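Side-chain contacts in type C neurotoxin (Clostridium botulinum, PDB 3PME), which forms the receptor-binding domain of a mosaic botulinum neurotoxin and probably binds gangliosides and phospholipid at the nerve-cell surface: residues L113-I116 with N117-K121; T134-N138 with K139-V143; D4-I7 with L8-Q11; R286-N289 with G290-I293; I75-K79 with D80-S84. All blocks are in the same frame, centred on the assembly; numbering follows the deposited sequence.

Contact 1 (L113-I116 with N117-K121); sequences LQDI and NRKYK
The carboxylate of Asp115 is met on both faces: Asn117 N and Lys119 N reach OD1 from opposite sides of its plane, Asn117 N at 2.9 Å and about 48° out of that plane. This grip lies inside a beta hairpin whose strands 108-114 and 120-126 are joined by a type I turn from Asp115 to Arg118. Asp115 CG sits between its own backbone N and carbonyl carbon (chi1 74°), which folds the carboxylate back over the turn, while OD2 turns to Asp171 N. Backbone bonds on either side of the Gln114-Tyr120 non-hydrogen-bonded pair hold the two arms: Leu113 N and Lys121 O are 3.0 Å apart, and Asp115 N and Lys119 O 2.9 Å. Gln114 extends along the sheet face that carries Tyr120, its amide inclined 49° to the phenol ring, and OE1 comes no closer to that residue than 3.8 Å, at Tyr120 CB. The NE2 end donates to Asn97 O. A water also links the amide to the guanidinium of Arg118, accepting from Gln114 NE2 at 3.2 Å and from Arg118 NH1 at 3.0 Å.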
loop_
_atom_site.group_PDB
_atom_site.type_symbol
_atom_site.label_atom_id
_atom_site.label_comp_id
_atom_site.label_asym_id
_atom_site.label_seq_id
_atom_site.Cartn_x
_atom_site.Cartn_y
_atom_site.Cartn_z
ATOM N N LEU A 113 -15.385 -2.980 -21.864
ATOM C CA LEU A 113 -16.834 -3.070 -22.011
ATOM C C LEU A 113 -17.109 -3.441 -23.454
ATOM O O LEU A 113 -16.627 -2.772 -24.373
ATOM C CB LEU A 113 -17.516 -1.736 -21.688
ATOM C CG LEU A 113 -19.051 -1.771 -21.680
ATOM C CD1 LEU A 113 -19.562 -2.636 -20.529
ATOM C CD2 LEU A 113 -19.646 -0.354 -21.569
ATOM N N GLN A 114 -17.876 -4.510 -23.661
ATOM C CA GLN A 114 -18.017 -5.077 -25.000
ATOM C C GLN A 114 -19.475 -5.274 -25.384
ATOM O O GLN A 114 -20.255 -5.857 -24.623
ATOM C CB GLN A 114 -17.260 -6.396 -25.067
ATOM C CG GLN A 114 -17.282 -7.073 -26.415
ATOM C CD GLN A 114 -16.200 -8.120 -26.496
ATOM O OE1 GLN A 114 -15.011 -7.797 -26.426
ATOM N NE2 GLN A 114 -16.596 -9.376 -26.623
ATOM N N ASP A 115 -19.838 -4.787 -26.573
ATOM C CA ASP A 115 -21.220 -4.871 -27.039
ATOM C C ASP A 115 -21.540 -6.175 -27.769
ATOM O O ASP A 115 -20.687 -7.060 -27.918
ATOM C CB ASP A 115 -21.615 -3.628 -27.863
ATOM C CG ASP A 115 -21.002 -3.591 -29.277
ATOM O OD1 ASP A 115 -20.536 -4.614 -29.813
ATOM O OD2 ASP A 115 -21.043 -2.495 -29.885
ATOM N N ILE A 116 -22.780 -6.285 -28.234
ATOM C CA ILE A 116 -23.245 -7.550 -28.793
ATOM C C ILE A 116 -22.671 -7.868 -30.179
ATOM O O ILE A 116 -22.861 -8.975 -30.694
ATOM C CB ILE A 116 -24.790 -7.649 -28.763
ATOM C CG1 ILE A 116 -25.436 -6.377 -29.322
ATOM C CG2 ILE A 116 -25.269 -7.868 -27.335
ATOM C CD1 ILE A 116 -25.326 -6.229 -30.835
ATOM N N ASN A 117 -21.946 -6.914 -30.758
ATOM C CA ASN A 117 -21.217 -7.150 -32.005
ATOM C C ASN A 117 -19.729 -7.400 -31.766
ATOM O O ASN A 117 -18.932 -7.406 -32.705
ATOM C CB ASN A 117 -21.404 -5.974 -32.965
ATOM C CG ASN A 117 -22.827 -5.855 -33.454
ATOM O OD1 ASN A 117 -23.396 -4.767 -33.488
ATOM N ND2 ASN A 117 -23.420 -6.985 -33.807
ATOM N N ARG A 118 -19.360 -7.586 -30.502
ATOM C CA ARG A 118 -17.969 -7.802 -30.117
ATOM C C ARG A 118 -17.085 -6.562 -30.280
ATOM O O ARG A 118 -15.864 -6.651 -30.190
ATOM C CB ARG A 118 -17.378 -8.995 -30.868
ATOM C CG ARG A 118 -18.063 -10.309 -30.522
ATOM C CD ARG A 118 -17.404 -11.495 -31.210
ATOM N NE ARG A 118 -17.467 -12.689 -30.369
ATOM C CZ ARG A 118 -16.640 -12.929 -29.355
ATOM N NH1 ARG A 118 -15.687 -12.054 -29.056
ATOM N NH2 ARG A 118 -16.766 -14.037 -28.634
ATOM N N LYS A 119 -17.699 -5.407 -30.511
ATOM C CA LYS A 119 -16.963 -4.148 -30.479
ATOM C C LYS A 119 -16.731 -3.782 -29.015
ATOM O O LYS A 119 -17.613 -3.969 -28.177
ATOM C CB LYS A 119 -17.755 -3.058 -31.201
ATOM C CG LYS A 119 -17.135 -1.669 -31.157
ATOM C CD LYS A 119 -18.036 -0.632 -31.835
ATOM C CE LYS A 119 -17.480 0.778 -31.666
ATOM N NZ LYS A 119 -18.431 1.823 -32.147
ATOM N N TYR A 120 -15.551 -3.280 -28.684
ATOM C CA TYR A 120 -15.290 -2.950 -27.289
ATOM C C TYR A 120 -14.594 -1.606 -27.111
ATOM O O TYR A 120 -14.013 -1.049 -28.051
ATOM C CB TYR A 120 -14.485 -4.051 -26.597
ATOM C CG TYR A 120 -13.061 -4.152 -27.075
ATOM C CD1 TYR A 120 -12.737 -4.903 -28.195
ATOM C CD2 TYR A 120 -12.043 -3.490 -26.407
ATOM C CE1 TYR A 120 -11.435 -4.995 -28.636
ATOM C CE2 TYR A 120 -10.733 -3.584 -26.835
ATOM C CZ TYR A 120 -10.439 -4.335 -27.950
ATOM O OH TYR A 120 -9.140 -4.424 -28.391
ATOM N N LYS A 121 -14.703 -1.077 -25.901
ATOM C CA LYS A 121 -13.961 0.115 -25.487
ATOM C C LYS A 121 -13.200 -0.257 -24.230
ATOM O O LYS A 121 -13.617 -1.147 -23.491
ATOM C CB LYS A 121 -14.907 1.279 -25.182
ATOM C CG LYS A 121 -15.753 1.729 -26.362
ATOM C CD LYS A 121 -14.879 2.192 -27.516
ATOM C CE LYS A 121 -15.708 2.868 -28.603
ATOM N NZ LYS A 121 -15.978 4.297 -28.267
HETATM O O HOH W 1 -14.978 -12.086 -26.141
#

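Contact 2 (T134-N138 with K139-V143); sequences TGYTN and KWFFV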
loop_
_atom_site.group_PDB
_atom_site.type_symbol
_atom_site.label_atom_id
_atom_site.label_comp_id
_atom_site.label_asym_id
_atom_site.label_seq_id
_atom_site.Cartn_x
_atom_site.Cartn_y
_atom_site.Cartn_z
ATOM N N THR A 134 8.561 4.339 -8.020
ATOM C CA THR A 134 7.599 5.432 -7.978
ATOM C C THR A 134 6.225 4.948 -8.443
ATOM O O THR A 134 5.218 5.637 -8.272
ATOM C CB THR A 134 8.044 6.615 -8.866
ATOM O OG1 THR A 134 7.940 6.250 -10.251
ATOM C CG2 THR A 134 9.480 7.007 -8.553
ATOM N N GLY A 135 6.194 3.764 -9.045
ATOM C CA GLY A 135 4.952 3.169 -9.507
ATOM C C GLY A 135 4.243 2.342 -8.447
ATOM O O GLY A 135 4.564 2.429 -7.257
ATOM N N TYR A 136 3.298 1.512 -8.887
ATOM C CA TYR A 136 2.445 0.755 -7.975
ATOM C C TYR A 136 2.671 -0.753 -8.026
ATOM O O TYR A 136 1.818 -1.517 -7.575
ATOM C CB TYR A 136 0.963 1.012 -8.285
ATOM C CG TYR A 136 0.541 2.465 -8.323
ATOM C CD1 TYR A 136 0.037 3.093 -7.193
ATOM C CD2 TYR A 136 0.638 3.198 -9.500
ATOM C CE1 TYR A 136 -0.357 4.428 -7.235
ATOM C CE2 TYR A 136 0.247 4.523 -9.554
ATOM C CZ TYR A 136 -0.247 5.130 -8.420
ATOM O OH TYR A 136 -0.629 6.454 -8.491
ATOM N N THR A 137 3.799 -1.198 -8.574
ATOM C CA THR A 137 4.073 -2.630 -8.605
ATOM C C THR A 137 4.044 -3.209 -7.182
ATOM O O THR A 137 4.763 -2.741 -6.302
ATOM C CB THR A 137 5.430 -2.935 -9.267
ATOM O OG1 THR A 137 5.420 -2.461 -10.622
ATOM C CG2 THR A 137 5.665 -4.437 -9.281
ATOM N N ASN A 138 3.203 -4.227 -6.984
ATOM C CA ASN A 138 2.982 -4.887 -5.696
ATOM C C ASN A 138 2.509 -3.982 -4.564
ATOM O O ASN A 138 2.679 -4.314 -3.381
ATOM C CB ASN A 138 4.224 -5.672 -5.237
ATOM C CG ASN A 138 3.888 -6.706 -4.182
ATOM O OD1 ASN A 138 2.893 -7.428 -4.312
ATOM N ND2 ASN A 138 4.730 -6.807 -3.144
ATOM N N LYS A 139 1.917 -2.842 -4.912
ATOM C CA LYS A 139 1.366 -1.932 -3.919
ATOM C C LYS A 139 -0.147 -1.934 -4.047
ATOM O O LYS A 139 -0.672 -1.985 -5.155
ATOM C CB LYS A 139 1.887 -0.504 -4.125
ATOM C CG LYS A 139 3.378 -0.382 -3.950
ATOM C CD LYS A 139 3.841 1.048 -4.089
ATOM C CE LYS A 139 5.363 1.114 -3.991
ATOM N NZ LYS A 139 5.871 2.432 -4.454
ATOM N N TRP A 140 -0.848 -1.917 -2.924
ATOM C CA TRP A 140 -2.303 -1.761 -2.981
ATOM C C TRP A 140 -2.648 -0.409 -3.584
ATOM O O TRP A 140 -2.157 0.614 -3.117
ATOM C CB TRP A 140 -2.886 -1.773 -1.581
ATOM C CG TRP A 140 -2.879 -3.104 -0.880
ATOM C CD1 TRP A 140 -1.999 -3.531 0.076
ATOM C CD2 TRP A 140 -3.822 -4.162 -1.057
ATOM N NE1 TRP A 140 -2.343 -4.795 0.503
ATOM C CE2 TRP A 140 -3.467 -5.197 -0.167
ATOM C CE3 TRP A 140 -4.948 -4.329 -1.873
ATOM C CZ2 TRP A 140 -4.181 -6.396 -0.090
ATOM C CZ3 TRP A 140 -5.662 -5.509 -1.783
ATOM C CH2 TRP A 140 -5.276 -6.525 -0.901
ATOM N N PHE A 141 -3.505 -0.399 -4.604
ATOM C CA PHE A 141 -4.100 0.863 -5.049
ATOM C C PHE A 141 -5.602 0.707 -5.243
ATOM O O PHE A 141 -6.091 -0.399 -5.470
ATOM C CB PHE A 141 -3.393 1.463 -6.278
ATOM C CG PHE A 141 -3.414 0.594 -7.509
ATOM C CD1 PHE A 141 -2.434 -0.366 -7.718
ATOM C CD2 PHE A 141 -4.362 0.798 -8.514
ATOM C CE1 PHE A 141 -2.426 -1.145 -8.869
ATOM C CE2 PHE A 141 -4.361 0.033 -9.677
ATOM C CZ PHE A 141 -3.391 -0.942 -9.861
ATOM N N PHE A 142 -6.314 1.816 -5.090
ATOM C CA PHE A 142 -7.779 1.834 -5.124
ATOM C C PHE A 142 -8.278 2.175 -6.531
ATOM O O PHE A 142 -7.919 3.210 -7.111
ATOM C CB PHE A 142 -8.303 2.843 -4.103
ATOM C CG PHE A 142 -9.804 2.942 -4.058
ATOM C CD1 PHE A 142 -10.578 1.816 -3.808
ATOM C CD2 PHE A 142 -10.431 4.167 -4.249
ATOM C CE1 PHE A 142 -11.970 1.905 -3.759
ATOM C CE2 PHE A 142 -11.812 4.265 -4.195
ATOM C CZ PHE A 142 -12.583 3.134 -3.949
ATOM N N VAL A 143 -9.102 1.287 -7.068
ATOM C CA VAL A 143 -9.648 1.459 -8.414
ATOM C C VAL A 143 -11.127 1.787 -8.326
ATOM O O VAL A 143 -11.859 1.221 -7.501
ATOM C CB VAL A 143 -9.469 0.174 -9.253
ATOM C CG1 VAL A 143 -10.141 0.306 -10.634
ATOM C CG2 VAL A 143 -7.985 -0.168 -9.395
HETATM O O HOH W 2 -0.160 -3.420 -7.434
#
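Lys139 folds back along the chain that precedes it, and its NZ donates to Gly135 O at 3.1 Å, nearly in line with the carbonyl (C=O...N angle 169°), and also to His133 O, its stronger acceptor. With CG beside the backbone N (chi1 -63°) and the chain extended beyond it, Lys139 runs back along the turn, CD passing 3.5 Å from Gly135 O. Between these residues the backbone makes a type II beta turn from Tyr136 to Lys139, closed by Lys139 N on Tyr136 O at 3.0 Å; Asn138, with phi and psi both positive, occupies its third position. The turn leads into strand 141-148 of the concanavalin-like N-terminal half. Packing is tight where Tyr136 crosses Phe141 at about a right angle: Tyr136 CB lies 3.7 Å from Phe141 CD1. The two rings are looser partners, their centroids 5.3 Å apart and their planes at 51°, and the phenol belongs to a partly exposed residue, whereas Phe141 is buried against Ile75 and Ile157. A bound water sits beside the turn, donating to Tyr136 O and to Lys139 O, each at 2.7 Å. A buried lysine thus spends its ammonium on main-chain carbonyls; their partial negative charge would be expected to favour the protonated form, and the two bonds probably help to hold residues 133-135 in place.

Contact 3 (D4-I7 with L8-Q11); sequences DSKI and LSLQ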
loop_
_atom_site.group_PDB
_atom_site.type_symbol
_atom_site.label_atom_id
_atom_site.label_comp_id
_atom_site.label_asym_id
_atom_site.label_seq_id
_atom_site.Cartn_x
_atom_site.Cartn_y
_atom_site.Cartn_z
ATOM N N ASP A 4 -26.317 2.926 0.095
ATOM C CA ASP A 4 -27.693 2.694 -0.341
ATOM C C ASP A 4 -27.790 2.206 -1.787
ATOM O O ASP A 4 -28.783 1.584 -2.171
ATOM C CB ASP A 4 -28.541 3.957 -0.168
ATOM C CG ASP A 4 -29.049 4.133 1.254
ATOM O OD1 ASP A 4 -29.283 3.113 1.942
ATOM O OD2 ASP A 4 -29.226 5.295 1.680
ATOM N N SER A 5 -26.769 2.492 -2.590
ATOM C CA SER A 5 -26.788 2.099 -3.995
ATOM C C SER A 5 -25.906 0.884 -4.253
ATOM O O SER A 5 -25.709 0.489 -5.394
ATOM C CB SER A 5 -26.333 3.257 -4.879
ATOM O OG SER A 5 -25.001 3.632 -4.569
ATOM N N LYS A 6 -25.378 0.295 -3.188
ATOM C CA LYS A 6 -24.525 -0.881 -3.322
ATOM C C LYS A 6 -25.378 -2.105 -3.655
ATOM O O LYS A 6 -26.261 -2.476 -2.879
ATOM C CB LYS A 6 -23.737 -1.097 -2.029
ATOM C CG LYS A 6 -22.499 -1.951 -2.181
ATOM C CD LYS A 6 -21.463 -1.628 -1.101
ATOM C CE LYS A 6 -22.064 -1.709 0.288
ATOM N NZ LYS A 6 -21.024 -1.545 1.355
ATOM N N ILE A 7 -25.135 -2.724 -4.807
ATOM C CA ILE A 7 -25.889 -3.918 -5.188
ATOM C C ILE A 7 -25.053 -5.196 -5.074
ATOM O O ILE A 7 -25.555 -6.297 -5.273
ATOM C CB ILE A 7 -26.547 -3.789 -6.584
ATOM C CG1 ILE A 7 -25.501 -3.577 -7.679
ATOM C CG2 ILE A 7 -27.567 -2.655 -6.588
ATOM C CD1 ILE A 7 -24.856 -4.853 -8.151
ATOM N N LEU A 8 -23.770 -5.034 -4.760
ATOM C CA LEU A 8 -22.903 -6.171 -4.468
ATOM C C LEU A 8 -21.778 -5.677 -3.584
ATOM O O LEU A 8 -21.180 -4.645 -3.857
ATOM C CB LEU A 8 -22.339 -6.788 -5.753
ATOM C CG LEU A 8 -21.360 -7.944 -5.528
ATOM C CD1 LEU A 8 -22.084 -9.143 -4.939
ATOM C CD2 LEU A 8 -20.684 -8.338 -6.834
ATOM N N SER A 9 -21.513 -6.389 -2.495
ATOM C CA SER A 9 -20.432 -6.025 -1.600
ATOM C C SER A 9 -19.824 -7.296 -1.022
ATOM O O SER A 9 -20.403 -7.925 -0.124
ATOM C CB SER A 9 -20.953 -5.112 -0.480
ATOM O OG SER A 9 -19.887 -4.558 0.271
ATOM N N LEU A 10 -18.663 -7.690 -1.545
ATOM C CA LEU A 10 -18.013 -8.901 -1.068
ATOM C C LEU A 10 -17.244 -8.579 0.198
ATOM O O LEU A 10 -16.280 -7.808 0.188
ATOM C CB LEU A 10 -17.084 -9.498 -2.127
ATOM C CG LEU A 10 -17.722 -9.877 -3.463
ATOM C CD1 LEU A 10 -16.643 -10.437 -4.387
ATOM C CD2 LEU A 10 -18.852 -10.888 -3.265
ATOM N N GLN A 11 -17.696 -9.157 1.303
ATOM C CA GLN A 11 -17.061 -8.917 2.585
ATOM C C GLN A 11 -16.928 -10.215 3.348
ATOM O O GLN A 11 -17.673 -11.165 3.124
ATOM C CB GLN A 11 -17.852 -7.897 3.400
ATOM C CG GLN A 11 -17.892 -6.516 2.765
ATOM C CD GLN A 11 -18.506 -5.478 3.675
ATOM O OE1 GLN A 11 -18.103 -4.313 3.671
ATOM N NE2 GLN A 11 -19.485 -5.895 4.469
#
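This is a local contact within strand 6-13 of the N-terminal jelly-roll-like domain, between strands 16-19 and 193-201, where the chain leaves a short 3-10 turn. The chain turns a corner at Ile7, where Ile7 and Leu8 both face Ile200 of strand 193-201 in a classic beta bulge. Across it, Lys6 lies over Ser9. Its CG is on the far side of CB from the backbone N (chi1 -160°), which carries the chain toward the serine, with Lys6 CD 3.6 Å from Ser9 CB. The bend at chi3 (53°) then keeps the end of the chain close, Lys6 CE lying 3.7 Å from Ser9 CB. At the end of the lysine, NZ makes a weak hydrogen bond of 3.4 Å to Ser9 OG, whose stronger partner is Asn199 OD1. Lys6 CG also passes 3.4 Å from Leu8 O. The apolar pair is looser: Ile7 and Leu8 cross at about a right angle, and Ile7 CD1 comes to 4.0 Å from Leu8 CB. Both of these side chains are buried. Leu8 leans on Ile179 of strand 178-181 and on Asp19 of strand 16-19, the other arm of the hairpin, while Lys6 rests on Asn199 of strand 193-201.

Contact 4 (R286-N289 with G290-I293); sequences RILN and GDDI
Asp291 turns its carboxylate back to the start of the turn, where OD2 accepts from Leu288 N at 2.8 Å with an N-H...O angle of 169°. The donor stands above the carboxylate plane, 62° out of it. With CG beside its own backbone N (chi1 -85°), the same oxygen also lies 3.6 Å from Leu288 CB, and it is shared with Lys281 NZ in a salt bridge. The return bond runs from Asp291 N to Leu288 O at 3.0 Å and closes a type II beta turn, Leu288 to Asp291, that brings the chain into strand 292-299 of the trefoil half. Gly290 takes the third position of the turn, with positive phi. Next to it, Asn289 places OD1 on Asn347 N, beyond the turn. One water bridges Asn289 O, at 2.9 Å, and Asp291 OD1, at 2.7 Å, donating to both.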
loop_
_atom_site.group_PDB
_atom_site.type_symbol
_atom_site.label_atom_id
_atom_site.label_comp_id
_atom_site.label_asym_id
_atom_site.label_seq_id
_atom_site.Cartn_x
_atom_site.Cartn_y
_atom_site.Cartn_z
ATOM N N ARG A 286 -1.340 -4.496 14.836
ATOM C CA ARG A 286 -1.218 -3.348 13.937
ATOM C C ARG A 286 -0.710 -2.116 14.655
ATOM O O ARG A 286 -1.084 -1.848 15.803
ATOM C CB ARG A 286 -2.556 -3.040 13.262
ATOM C CG ARG A 286 -3.020 -4.112 12.303
ATOM C CD ARG A 286 -4.408 -3.798 11.780
ATOM N NE ARG A 286 -4.757 -4.662 10.656
ATOM C CZ ARG A 286 -5.848 -4.507 9.907
ATOM N NH1 ARG A 286 -6.704 -3.536 10.179
ATOM N NH2 ARG A 286 -6.084 -5.336 8.898
ATOM N N ILE A 287 0.152 -1.370 13.972
ATOM C CA ILE A 287 0.656 -0.108 14.485
ATOM C C ILE A 287 -0.264 1.018 14.040
ATOM O O ILE A 287 -0.524 1.191 12.849
ATOM C CB ILE A 287 2.090 0.145 14.019
ATOM C CG1 ILE A 287 2.995 -0.981 14.539
ATOM C CG2 ILE A 287 2.577 1.493 14.531
ATOM C CD1 ILE A 287 4.443 -0.892 14.065
ATOM N N LEU A 288 -0.771 1.768 15.005
ATOM C CA LEU A 288 -1.769 2.792 14.735
ATOM C C LEU A 288 -1.201 4.194 14.783
ATOM O O LEU A 288 -0.213 4.470 15.450
ATOM C CB LEU A 288 -2.924 2.686 15.737
ATOM C CG LEU A 288 -3.621 1.331 15.791
ATOM C CD1 LEU A 288 -4.843 1.404 16.705
ATOM C CD2 LEU A 288 -4.019 0.838 14.403
ATOM N N ASN A 289 -1.855 5.082 14.053
ATOM C CA ASN A 289 -1.565 6.493 14.111
ATOM C C ASN A 289 -1.467 7.024 15.547
ATOM O O ASN A 289 -2.414 6.904 16.334
ATOM C CB ASN A 289 -2.665 7.215 13.319
ATOM C CG ASN A 289 -2.459 8.698 13.256
ATOM O OD1 ASN A 289 -1.382 9.179 12.903
ATOM N ND2 ASN A 289 -3.502 9.449 13.601
ATOM N N GLY A 290 -0.313 7.598 15.888
ATOM C CA GLY A 290 -0.068 8.130 17.215
ATOM C C GLY A 290 0.534 7.168 18.239
ATOM O O GLY A 290 0.815 7.564 19.372
ATOM N N ASP A 291 0.718 5.909 17.864
ATOM C CA ASP A 291 1.281 4.930 18.802
ATOM C C ASP A 291 2.693 5.328 19.231
ATOM O O ASP A 291 3.468 5.855 18.422
ATOM C CB ASP A 291 1.317 3.525 18.183
ATOM C CG ASP A 291 0.010 2.760 18.346
ATOM O OD1 ASP A 291 -0.888 3.253 19.065
ATOM O OD2 ASP A 291 -0.103 1.653 17.770
ATOM N N ASP A 292 3.018 5.063 20.501
ATOM C CA ASP A 292 4.370 5.242 21.033
ATOM C C ASP A 292 5.140 3.945 20.806
ATOM O O ASP A 292 4.697 2.867 21.211
ATOM C CB ASP A 292 4.342 5.533 22.539
ATOM C CG ASP A 292 4.183 7.018 22.861
ATOM O OD1 ASP A 292 3.943 7.828 21.941
ATOM O OD2 ASP A 292 4.316 7.382 24.047
ATOM N N ILE A 293 6.310 4.061 20.189
ATOM C CA ILE A 293 7.038 2.899 19.702
ATOM C C ILE A 293 8.530 3.015 20.002
ATOM O O ILE A 293 9.029 4.098 20.323
ATOM C CB ILE A 293 6.855 2.740 18.182
ATOM C CG1 ILE A 293 7.489 3.923 17.450
ATOM C CG2 ILE A 293 5.387 2.658 17.852
ATOM C CD1 ILE A 293 7.492 3.776 15.924
HETATM O O HOH W 3 -2.518 5.399 18.864
#

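Contact 5 (I75-K79 with D80-S84); sequences IKISK and DLTNS
Ser78 O is gripped twice by Thr82, whose OG1 donates to it at 2.8 Å and whose backbone N does so at 2.9 Å. The hydroxyl comes from above the carbonyl plane, 43° out of it, while the amide lies closer to that plane. Thr82 OG1 lies beside its own backbone N (chi1 -62°), which turns the hydroxyl back along the helix to that carbonyl; Tyr127 OH is a further partner. Ser78 meanwhile uses its side chain on the amide three residues on, OG accepting from Leu81 N at 3.3 Å with an N-H...O angle of 154°. Asn190 O and Met192 N hold the same OG. One residue on, Lys79 O accepts from Asn83 N at 2.9 Å. On the apolar side Ile77 reaches over the first turn, its CG2 3.9 Å from Leu81 CG. Such a serine, placed just before helix 79-82 and bonded to the amide of Leu81, is a helix N-cap, here at the exit of strand 68-77.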
loop_
_atom_site.group_PDB
_atom_site.type_symbol
_atom_site.label_atom_id
_atom_site.label_comp_id
_atom_site.label_asym_id
_atom_site.label_seq_id
_atom_site.Cartn_x
_atom_site.Cartn_y
_atom_site.Cartn_z
ATOM N N ILE A 75 -6.529 -3.312 -5.473
ATOM C CA ILE A 75 -5.792 -4.410 -6.072
ATOM C C ILE A 75 -4.291 -4.252 -5.776
ATOM O O ILE A 75 -3.792 -3.135 -5.596
ATOM C CB ILE A 75 -6.082 -4.496 -7.599
ATOM C CG1 ILE A 75 -5.575 -5.816 -8.198
ATOM C CG2 ILE A 75 -5.555 -3.251 -8.332
ATOM C CD1 ILE A 75 -6.185 -6.122 -9.576
ATOM N N LYS A 76 -3.603 -5.388 -5.722
ATOM C CA LYS A 76 -2.175 -5.453 -5.420
ATOM C C LYS A 76 -1.632 -6.571 -6.301
ATOM O O LYS A 76 -2.056 -7.720 -6.173
ATOM C CB LYS A 76 -1.969 -5.777 -3.938
ATOM C CG LYS A 76 -0.522 -5.993 -3.537
ATOM C CD LYS A 76 -0.431 -6.147 -2.020
ATOM C CE LYS A 76 1.007 -6.434 -1.558
ATOM N NZ LYS A 76 1.404 -7.830 -1.892
ATOM N N ILE A 77 -0.730 -6.232 -7.221
ATOM C CA ILE A 77 -0.285 -7.158 -8.260
ATOM C C ILE A 77 1.215 -7.447 -8.102
ATOM O O ILE A 77 2.025 -6.535 -8.101
ATOM C CB ILE A 77 -0.599 -6.613 -9.672
ATOM C CG1 ILE A 77 -2.082 -6.243 -9.776
ATOM C CG2 ILE A 77 -0.262 -7.645 -10.736
ATOM C CD1 ILE A 77 -2.373 -5.247 -10.884
ATOM N N SER A 78 1.575 -8.716 -7.946
ATOM C CA SER A 78 2.968 -9.069 -7.689
ATOM C C SER A 78 3.926 -8.553 -8.758
ATOM O O SER A 78 3.537 -8.291 -9.898
ATOM C CB SER A 78 3.122 -10.585 -7.523
ATOM O OG SER A 78 3.107 -11.252 -8.778
ATOM N N LYS A 79 5.185 -8.397 -8.377
ATOM C CA LYS A 79 6.207 -7.963 -9.318
ATOM C C LYS A 79 6.307 -8.890 -10.528
ATOM O O LYS A 79 6.367 -8.421 -11.668
ATOM C CB LYS A 79 7.567 -7.855 -8.617
ATOM C CG LYS A 79 8.721 -7.583 -9.575
ATOM C CD LYS A 79 10.062 -7.409 -8.843
ATOM C CE LYS A 79 10.426 -8.633 -8.029
ATOM N NZ LYS A 79 11.799 -8.537 -7.441
ATOM N N ASP A 80 6.319 -10.200 -10.302
ATOM C CA ASP A 80 6.485 -11.134 -11.417
ATOM C C ASP A 80 5.302 -11.110 -12.384
ATOM O O ASP A 80 5.482 -11.304 -13.584
ATOM C CB ASP A 80 6.751 -12.562 -10.928
ATOM C CG ASP A 80 8.184 -12.761 -10.444
ATOM O OD1 ASP A 80 8.883 -11.760 -10.213
ATOM O OD2 ASP A 80 8.607 -13.926 -10.291
ATOM N N LEU A 81 4.097 -10.868 -11.869
ATOM C CA LEU A 81 2.931 -10.785 -12.735
ATOM C C LEU A 81 2.960 -9.457 -13.485
ATOM O O LEU A 81 2.642 -9.395 -14.672
ATOM C CB LEU A 81 1.652 -10.921 -11.918
ATOM C CG LEU A 81 0.334 -10.960 -12.682
ATOM C CD1 LEU A 81 0.454 -11.911 -13.857
ATOM C CD2 LEU A 81 -0.773 -11.395 -11.738
ATOM N N THR A 82 3.371 -8.399 -12.794
ATOM C CA THR A 82 3.456 -7.062 -13.381
ATOM C C THR A 82 4.475 -7.007 -14.518
ATOM O O THR A 82 4.255 -6.347 -15.536
ATOM C CB THR A 82 3.834 -6.025 -12.306
ATOM O OG1 THR A 82 2.806 -5.994 -11.306
ATOM C CG2 THR A 82 3.995 -4.630 -12.918
ATOM N N ASN A 83 5.579 -7.725 -14.333
ATOM C CA ASN A 83 6.680 -7.765 -15.296
ATOM C C ASN A 83 6.328 -8.499 -16.586
ATOM O O ASN A 83 6.986 -8.331 -17.613
ATOM C CB ASN A 83 7.902 -8.417 -14.639
ATOM C CG ASN A 83 9.127 -8.415 -15.534
ATOM O OD1 ASN A 83 9.567 -7.360 -16.000
ATOM N ND2 ASN A 83 9.699 -9.600 -15.765
ATOM N N SER A 84 5.285 -9.316 -16.535
ATOM C CA SER A 84 4.872 -10.097 -17.695
ATOM C C SER A 84 4.276 -9.237 -18.817
ATOM O O SER A 84 3.457 -8.348 -18.571
ATOM C CB SER A 84 3.869 -11.166 -17.270
ATOM O OG SER A 84 3.444 -11.928 -18.380
#

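Overall arrangement
From the N terminus the contacts come in series, none enclosing or crossing another. Contact 3 bends the chain into strand 6-13, and contact 5 passes it from strand 68-77 into a short helix. Contact 1 closes the hairpin between strands 108-114 and 120-126, in another sheet, its centre 27 Å from that of contact 5. Contact 2 then turns the chain into strand 141-148, which pairs with strand 68-77, so contacts 2 and 5 touch: Phe141 N is 2.9 Å from Ile75 O, and Asn138 OD1 is 2.9 Å from Lys76 NZ. Contacts 2, 3 and 5 share one sheet. Contact 4 closes a turn in the trefoil half, its centre 49 Å from that of contact 1.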